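Local coordinates for secreted protein (Streptomyces lividans TK24, PDB 5LXZ), which is a secreted copper metalloradical protein of the AA5 family, probably an oxidase related to galactose oxidase, at residues 131-136 and 174-179; 125-130 and 193-198. The protein carries 1 engineered substitution. All coordinates share one frame; numbering follows the deposited sequence.

Contact 1. Residues 131-136 and 174-179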
ATOM      1  N   THR A 131       8.385  14.064 -33.647  1.00 14.75           N
ATOM      2  CA  THR A 131       9.662  13.969 -32.926  1.00 14.40           C
ATOM      3  C   THR A 131       9.751  12.587 -32.273  1.00 13.29           C
ATOM      4  O   THR A 131       8.792  12.131 -31.639  1.00 12.15           O
ATOM      5  CB  THR A 131       9.795  15.092 -31.898  1.00 14.23           C
ATOM      6  OG1 THR A 131       9.876  16.351 -32.571  1.00 15.53           O
ATOM      7  CG2 THR A 131      11.049  14.954 -30.997  1.00 14.28           C
ATOM      8  N   LYS A 132      10.927  11.972 -32.418  1.00 12.51           N
ATOM      9  CA  LYS A 132      11.217  10.655 -31.863  1.00 12.43           C
ATOM     10  C   LYS A 132      12.000  10.799 -30.580  1.00 11.20           C
ATOM     11  O   LYS A 132      12.935  11.598 -30.502  1.00 12.11           O
ATOM     12  CB  LYS A 132      12.033   9.848 -32.836  1.00 13.76           C
ATOM     13  CG  LYS A 132      11.234   9.304 -34.003  1.00 15.26           C
ATOM     14  CD  LYS A 132      12.112   8.619 -35.029  1.00 16.88           C
ATOM     15  CE  LYS A 132      11.271   7.956 -36.114  0.50 17.01           C
ATOM     16  NZ  LYS A 132      12.134   6.996 -36.851  0.50 17.90           N
ATOM     17  N   PHE A 133      11.571  10.043 -29.564  1.00  9.74           N
ATOM     18  CA  PHE A 133      12.168  10.056 -28.234  1.00  9.20           C
ATOM     19  C   PHE A 133      12.582   8.630 -27.982  1.00  8.61           C
ATOM     20  O   PHE A 133      11.757   7.733 -28.109  1.00  8.90           O
ATOM     21  CB  PHE A 133      11.130  10.453 -27.202  1.00  9.27           C
ATOM     22  CG  PHE A 133      10.629  11.841 -27.333  1.00 10.45           C
ATOM     23  CD1 PHE A 133       9.551  12.110 -28.178  1.00 11.08           C
ATOM     24  CD2 PHE A 133      11.186  12.877 -26.592  1.00 11.05           C
ATOM     25  CE1 PHE A 133       9.066  13.407 -28.275  1.00 11.86           C
ATOM     26  CE2 PHE A 133      10.692  14.185 -26.687  1.00 12.11           C
ATOM     27  CZ  PHE A 133       9.632  14.429 -27.538  1.00 12.05           C
ATOM     28  N   THR A 134      13.850   8.399 -27.609  1.00  7.92           N
ATOM     29  CA  THR A 134      14.366   7.030 -27.425  1.00  8.87           C
ATOM     30  C   THR A 134      14.896   6.888 -25.997  1.00  8.08           C
ATOM     31  O   THR A 134      15.684   7.698 -25.546  1.00  8.47           O
ATOM     32  CB  THR A 134      15.440   6.708 -28.459  1.00  9.45           C
ATOM     33  OG1 THR A 134      14.865   6.859 -29.760  1.00 11.07           O
ATOM     34  CG2 THR A 134      15.949   5.316 -28.328  1.00 10.03           C
ATOM     35  N   GLY A 135      14.458   5.837 -25.301  1.00  7.76           N
ATOM     36  CA  GLY A 135      14.830   5.665 -23.908  1.00  7.94           C
ATOM     37  C   GLY A 135      16.299   5.302 -23.828  1.00  7.77           C
ATOM     38  O   GLY A 135      16.769   4.337 -24.455  1.00  8.04           O
ATOM     39  N   LYS A 136      17.048   6.043 -23.032  1.00  7.63           N
ATOM     40  CA  LYS A 136      18.485   5.816 -22.972  1.00  7.84           C
ATOM     41  C   LYS A 136      18.836   4.466 -22.343  1.00  7.61           C
ATOM     42  O   LYS A 136      19.850   3.847 -22.689  1.00  7.91           O
ATOM     43  CB  LYS A 136      19.155   6.977 -22.247  1.00  8.00           C
ATOM     44  CG  LYS A 136      19.028   8.241 -23.062  1.00  8.63           C
ATOM     45  CD  LYS A 136      19.505   9.445 -22.282  1.00  8.84           C
ATOM     46  CE  LYS A 136      19.304  10.718 -23.073  1.00  9.32           C
ATOM     47  NZ  LYS A 136      19.709  11.903 -22.307  1.00 10.13           N
ATOM     48  N   ILE A 174       4.025  16.327 -23.449  1.00 12.58           N
ATOM     49  CA  ILE A 174       3.494  15.933 -24.740  1.00 12.59           C
ATOM     50  C   ILE A 174       3.192  14.434 -24.786  1.00 12.00           C
ATOM     51  O   ILE A 174       3.993  13.606 -24.319  1.00 11.68           O
ATOM     52  CB  ILE A 174       4.457  16.367 -25.852  1.00 13.38           C
ATOM     53  CG1 ILE A 174       3.831  16.219 -27.226  1.00 14.59           C
ATOM     54  CG2 ILE A 174       5.796  15.641 -25.783  1.00 13.38           C
ATOM     55  CD1 ILE A 174       2.671  17.191 -27.446  1.00 16.25           C
ATOM     56  N   TYR A 175       2.052  14.066 -25.370  1.00 11.31           N
ATOM     57  CA  TYR A 175       1.724  12.680 -25.567  1.00 10.96           C
ATOM     58  C   TYR A 175       2.660  12.098 -26.629  1.00 11.07           C
ATOM     59  O   TYR A 175       2.846  12.693 -27.711  1.00 12.00           O
ATOM     60  CB  TYR A 175       0.237  12.512 -25.958  1.00 10.92           C
ATOM     61  CG  TYR A 175      -0.127  11.102 -26.283  1.00 11.85           C
ATOM     62  CD1 TYR A 175      -0.323  10.143 -25.260  1.00 12.50           C
ATOM     63  CD2 TYR A 175      -0.242  10.666 -27.598  1.00 11.68           C
ATOM     64  CE1 TYR A 175      -0.637   8.844 -25.543  1.00 12.63           C
ATOM     65  CE2 TYR A 175      -0.556   9.340 -27.893  1.00 12.24           C
ATOM     66  CZ  TYR A 175      -0.751   8.434 -26.873  1.00 12.19           C
ATOM     67  OH  TYR A 175      -1.025   7.144 -27.145  1.00 13.95           O
ATOM     68  N   VAL A 176       3.210  10.932 -26.337  1.00 10.29           N
ATOM     69  CA  VAL A 176       3.989  10.165 -27.262  1.00 10.35           C
ATOM     70  C   VAL A 176       3.451   8.758 -27.382  1.00 10.70           C
ATOM     71  O   VAL A 176       2.803   8.246 -26.474  1.00 10.81           O
ATOM     72  CB  VAL A 176       5.499  10.161 -26.929  1.00 10.05           C
ATOM     73  CG1 VAL A 176       6.024  11.576 -26.893  1.00 10.07           C
ATOM     74  CG2 VAL A 176       5.769   9.426 -25.624  1.00 10.12           C
ATOM     75  N   GLU A 177       3.687   8.130 -28.527  1.00 11.32           N
ATOM     76  CA  GLU A 177       3.159   6.820 -28.816  1.00 12.04           C
ATOM     77  C   GLU A 177       4.136   5.991 -29.617  1.00 10.99           C
ATOM     78  O   GLU A 177       4.830   6.533 -30.491  1.00 11.08           O
ATOM     79  CB  GLU A 177       1.878   7.026 -29.612  1.00 13.41           C
ATOM     80  CG  GLU A 177       1.016   5.811 -29.830  1.00 14.90           C
ATOM     81  CD  GLU A 177      -0.320   6.233 -30.417  1.00 15.84           C
ATOM     82  OE1 GLU A 177      -1.215   6.592 -29.643  1.00 16.58           O
ATOM     83  OE2 GLU A 177      -0.449   6.194 -31.665  1.00 17.56           O
ATOM     84  N   ALA A 178       4.133   4.693 -29.410  1.00 10.63           N
ATOM     85  CA  ALA A 178       4.945   3.786 -30.229  1.00 11.96           C
ATOM     86  C   ALA A 178       4.460   3.834 -31.683  1.00 13.29           C
ATOM     87  O   ALA A 178       3.303   4.064 -31.937  1.00 13.67           O
ATOM     88  CB  ALA A 178       4.853   2.372 -29.717  1.00 12.09           C
ATOM     89  N   GLN A 179       5.380   3.599 -32.596  1.00 15.23           N
ATOM     90  CA  GLN A 179       5.031   3.553 -34.033  1.00 17.25           C
ATOM     91  C   GLN A 179       4.198   2.334 -34.383  1.00 17.70           C
ATOM     92  O   GLN A 179       3.309   2.408 -35.247  1.00 19.79           O
ATOM     93  CB  GLN A 179       6.320   3.594 -34.854  1.00 19.40           C
ATOM     94  CG  GLN A 179       7.103   4.887 -34.620  1.00 22.67           C
ATOM     95  CD  GLN A 179       8.554   4.810 -35.048  1.00 27.05           C
ATOM     96  OE1 GLN A 179       8.897   5.294 -36.121  1.00 30.47           O
ATOM     97  NE2 GLN A 179       9.414   4.218 -34.205  1.00 27.37           N
TER
HETATM   98  O   HOH W   1      12.467   4.439 -34.889  1.00 38.73           O
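Val176 and Ile174 both meet the Phe133 ring obliquely. The CG1 methyl of Val176 lies 3.8 Å from Phe133 CD1 and as near to CE1, so it sits against the CD1-CE1 side of the ring, and the two side chains cross at about a right angle. Farther along, Phe133 CZ has a looser approach, 4.4 Å, to Ile174 CG2. Phe133 CG stands anti to the carbonyl carbon (chi1 -65°), which carries the ring out toward strand 164-177.

This is packing inside the small antiparallel GlxA beta barrel. Strand 141-144 pairs with both 132-135 and 164-177, so the contact bridges next-but-one strands, while Met114 and Val116 of strand 111-118 also touch the buried ring.

A polar counterpart forms where Lys132 and Gln179 both rest on Thr141. The extended lysine chain crosses the glutamine nearly at right angles, with Lys132 CE 3.6 Å from Gln179 OE1. A water links their ends, accepting from Lys132 NZ at 3.2 Å and from Gln179 NE2 at 3.1 Å.

Within 174-179, Tyr175 OH donates to Glu177 OE1 over 2.6 Å. The carboxylate oxygen lies in the ring plane, accepts this hydrogen bond through its anti lone pair, and also accepts from the backbone N of Asp106.

Contact 2. Residues 125-130 and 193-198. With PO4 (phosphate ion), chain F.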
ATOM      1  N   ILE A 125      12.283  25.807 -26.833  1.00 19.42           N
ATOM      2  CA  ILE A 125      12.488  24.976 -27.981  1.00 20.03           C
ATOM      3  C   ILE A 125      11.158  24.329 -28.335  1.00 20.11           C
ATOM      4  O   ILE A 125      10.408  23.900 -27.452  1.00 22.14           O
ATOM      5  CB  ILE A 125      13.630  23.931 -27.734  1.00 19.52           C
ATOM      6  CG1 ILE A 125      13.890  23.114 -28.987  1.00 20.27           C
ATOM      7  CG2 ILE A 125      13.322  23.057 -26.498  1.00 20.24           C
ATOM      8  CD1 ILE A 125      15.151  22.259 -28.943  1.00 21.62           C
ATOM      9  N   THR A 126      10.876  24.274 -29.620  1.00 19.99           N
ATOM     10  CA  THR A 126       9.685  23.626 -30.109  1.00 21.48           C
ATOM     11  C   THR A 126      10.112  22.354 -30.800  1.00 21.71           C
ATOM     12  O   THR A 126      10.952  22.359 -31.703  1.00 21.13           O
ATOM     13  CB  THR A 126       8.840  24.568 -31.027  1.00 23.14           C
ATOM     14  OG1 THR A 126       8.304  25.611 -30.201  1.00 24.27           O
ATOM     15  CG2 THR A 126       7.687  23.799 -31.650  1.00 24.44           C
ATOM     16  N   LEU A 127       9.521  21.238 -30.374  1.00 18.55           N
ATOM     17  CA  LEU A 127       9.744  20.001 -31.042  1.00 18.18           C
ATOM     18  C   LEU A 127       8.504  19.714 -31.875  1.00 17.56           C
ATOM     19  O   LEU A 127       7.411  19.597 -31.320  1.00 17.47           O
ATOM     20  CB  LEU A 127       9.962  18.881 -30.015  1.00 17.10           C
ATOM     21  CG  LEU A 127      11.087  19.162 -29.021  1.00 17.32           C
ATOM     22  CD1 LEU A 127      11.121  18.067 -27.962  1.00 16.74           C
ATOM     23  CD2 LEU A 127      12.441  19.270 -29.711  1.00 17.22           C
ATOM     24  N   PRO A 128       8.665  19.579 -33.199  1.00 18.43           N
ATOM     25  CA  PRO A 128       7.492  19.284 -34.013  1.00 19.15           C
ATOM     26  C   PRO A 128       6.817  17.960 -33.745  1.00 18.52           C
ATOM     27  O   PRO A 128       7.420  17.004 -33.210  1.00 18.32           O
ATOM     28  CB  PRO A 128       8.057  19.245 -35.456  1.00 19.80           C
ATOM     29  CG  PRO A 128       9.517  18.985 -35.297  1.00 21.47           C
ATOM     30  CD  PRO A 128       9.925  19.553 -33.971  1.00 19.58           C
ATOM     31  N   ALA A 129       5.589  17.843 -34.221  1.00 17.13           N
ATOM     32  CA  ALA A 129       4.989  16.546 -34.334  1.00 17.38           C
ATOM     33  C   ALA A 129       5.891  15.601 -35.093  1.00 17.57           C
ATOM     34  O   ALA A 129       6.531  15.975 -36.102  1.00 18.33           O
ATOM     35  CB  ALA A 129       3.637  16.632 -35.039  1.00 17.93           C
ATOM     36  N   GLY A 130       5.900  14.355 -34.661  1.00 16.07           N
ATOM     37  CA  GLY A 130       6.721  13.336 -35.265  1.00 16.75           C
ATOM     38  C   GLY A 130       8.139  13.307 -34.712  1.00 15.59           C
ATOM     39  O   GLY A 130       8.970  12.550 -35.205  1.00 16.54           O
ATOM     40  N   TYR A 193      14.867  10.124 -21.961  1.00  8.39           N
ATOM     41  CA  TYR A 193      14.708   9.908 -23.384  1.00  7.80           C
ATOM     42  C   TYR A 193      15.532  10.892 -24.173  1.00  8.54           C
ATOM     43  O   TYR A 193      15.462  12.085 -23.917  1.00  8.46           O
ATOM     44  CB  TYR A 193      13.226  10.044 -23.804  1.00  7.39           C
ATOM     45  CG  TYR A 193      12.444   8.839 -23.365  1.00  6.95           C
ATOM     46  CD1 TYR A 193      12.054   8.693 -22.029  1.00  6.76           C
ATOM     47  CD2 TYR A 193      12.153   7.815 -24.225  1.00  7.11           C
ATOM     48  CE1 TYR A 193      11.375   7.571 -21.597  1.00  6.95           C
ATOM     49  CE2 TYR A 193      11.494   6.673 -23.810  1.00  7.01           C
ATOM     50  CZ  TYR A 193      11.096   6.542 -22.486  1.00  6.96           C
ATOM     51  OH  TYR A 193      10.475   5.356 -22.084  1.00  7.41           O
ATOM     52  N   ARG A 194      16.282  10.401 -25.145  1.00  8.09           N
ATOM     53  CA  ARG A 194      17.022  11.220 -26.085  1.00  9.01           C
ATOM     54  C   ARG A 194      16.060  11.727 -27.155  1.00  9.50           C
ATOM     55  O   ARG A 194      15.272  10.986 -27.645  1.00 10.12           O
ATOM     56  CB  ARG A 194      18.148  10.384 -26.724  1.00  9.89           C
ATOM     57  CG  ARG A 194      19.211  11.264 -27.399  1.00 11.21           C
ATOM     58  CD  ARG A 194      20.259  10.412 -28.114  1.00 12.60           C
ATOM     59  NE  ARG A 194      19.759   9.851 -29.352  1.00 13.31           N
ATOM     60  CZ  ARG A 194      19.780  10.456 -30.543  1.00 15.14           C
ATOM     61  NH1 ARG A 194      20.214  11.692 -30.657  1.00 16.38           N
ATOM     62  NH2 ARG A 194      19.310   9.829 -31.606  1.00 15.73           N
ATOM     63  N   VAL A 195      16.150  13.013 -27.488  1.00 11.17           N
ATOM     64  CA  VAL A 195      15.366  13.590 -28.573  1.00 12.01           C
ATOM     65  C   VAL A 195      16.137  13.459 -29.865  1.00 13.17           C
ATOM     66  O   VAL A 195      17.192  14.080 -30.026  1.00 14.00           O
ATOM     67  CB  VAL A 195      15.082  15.071 -28.309  1.00 12.47           C
ATOM     68  CG1 VAL A 195      14.228  15.650 -29.446  1.00 13.20           C
ATOM     69  CG2 VAL A 195      14.393  15.234 -26.965  1.00 14.23           C
ATOM     70  N   GLN A 196      15.630  12.639 -30.771  1.00 13.15           N
ATOM     71  CA  GLN A 196      16.331  12.407 -32.038  1.00 14.84           C
ATOM     72  C   GLN A 196      16.325  13.667 -32.916  1.00 16.16           C
ATOM     73  O   GLN A 196      15.342  14.381 -32.978  1.00 16.32           O
ATOM     74  CB  GLN A 196      15.698  11.273 -32.809  1.00 16.31           C
ATOM     75  CG  GLN A 196      15.803   9.933 -32.119  1.00 17.16           C
ATOM     76  CD  GLN A 196      15.454   8.770 -33.024  1.00 20.48           C
ATOM     77  OE1 GLN A 196      15.443   8.884 -34.279  1.00 21.72           O
ATOM     78  NE2 GLN A 196      15.173   7.638 -32.414  1.00 22.93           N
ATOM     79  N   GLY A 197      17.454  13.923 -33.565  1.00 16.91           N
ATOM     80  CA  GLY A 197      17.556  15.029 -34.515  1.00 18.62           C
ATOM     81  C   GLY A 197      18.114  16.318 -33.979  1.00 20.57           C
ATOM     82  O   GLY A 197      18.378  17.206 -34.757  1.00 26.21           O
ATOM     83  N   LEU A 198      18.306  16.433 -32.665  1.00 19.09           N
ATOM     84  CA  LEU A 198      19.018  17.559 -32.096  1.00 18.75           C
ATOM     85  C   LEU A 198      20.537  17.276 -32.057  1.00 20.01           C
ATOM     86  O   LEU A 198      20.973  16.117 -31.992  1.00 20.09           O
ATOM     87  CB  LEU A 198      18.521  17.824 -30.680  1.00 17.70           C
ATOM     88  CG  LEU A 198      17.019  18.049 -30.477  1.00 17.27           C
ATOM     89  CD1 LEU A 198      16.761  18.358 -29.010  1.00 16.41           C
ATOM     90  CD2 LEU A 198      16.494  19.202 -31.331  1.00 18.66           C
TER
HETATM   91  P   PO4 F 705      19.441   6.305 -30.268  1.00 16.70           P
HETATM   92  O1  PO4 F 705      19.332   6.955 -31.641  1.00 18.58           O
HETATM   93  O2  PO4 F 705      18.879   7.233 -29.239  1.00 16.07           O
HETATM   94  O3  PO4 F 705      18.716   4.954 -30.339  1.00 18.39           O
HETATM   95  O4  PO4 F 705      20.864   6.013 -29.973  1.00 19.30           O
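Leu127 and Val195 are the residues whose CA atoms come nearest across 125-130 and 193-198, at 8.9 Å, so the two segments meet through side chains. After Val195 the second segment enters a type II beta turn that runs to Leu198. Gly197 takes the positive phi of that turn (96°), where a side chain would press against the preceding carbonyl oxygen. The bend brings Leu198 round to face strand 125-127 alongside Val195.

Two aliphatic pairs then meet tip to tip. Leu127 CD2 reaches Val195 CG1 at 4.0 Å, and Ile125 CD1 reaches Leu198 CD2 at 4.1 Å. The isoleucine can span the gap because its CG1 is anti to the backbone N (chi1 -177°) and the chain continues extended to CD1. A wider contact of 4.4 Å, Leu127 CD2 to Leu198 CD2, joins the two pairs into one apolar patch.

Arg194 instead holds a phosphate ion, probably from the crystallisation liquor. Its NE donates almost straight to O2 (2.8 Å, 173°), with that oxygen in the guanidinium plane; NH2 donates to O1 at 2.9 Å along a more bent path.

Strand 125-127 pairs with 148-150 in a separate two-stranded sheet, whereas 191-195 lies in the barrel sheet between 132-135 and 206-210; Leu127 also packs on Phe133 and Val116 of that larger sheet.

How the contacts relate
Followed from the N terminus, the chain passes through strand 125-127 and almost at once enters 132-135, so the first halves of both contacts are consecutive. It then runs through strands 141-144, 148-150 and 154-157 before 164-177 returns to close contact 1 around 37 intervening residues. Strand 191-195 follows and closes contact 2 around 62, a loop in which contact 1 is wholly nested. The two centres lie about 9 Å apart. Thr134 O lies 2.8 Å from Arg194 N, a probable hydrogen bond between antiparallel neighbours. Contact 1 joins strands 132-135 and 164-177, on either side of 141-144; contact 2 joins 191-195 and the turn after it to the small 125-127/148-150 sheet.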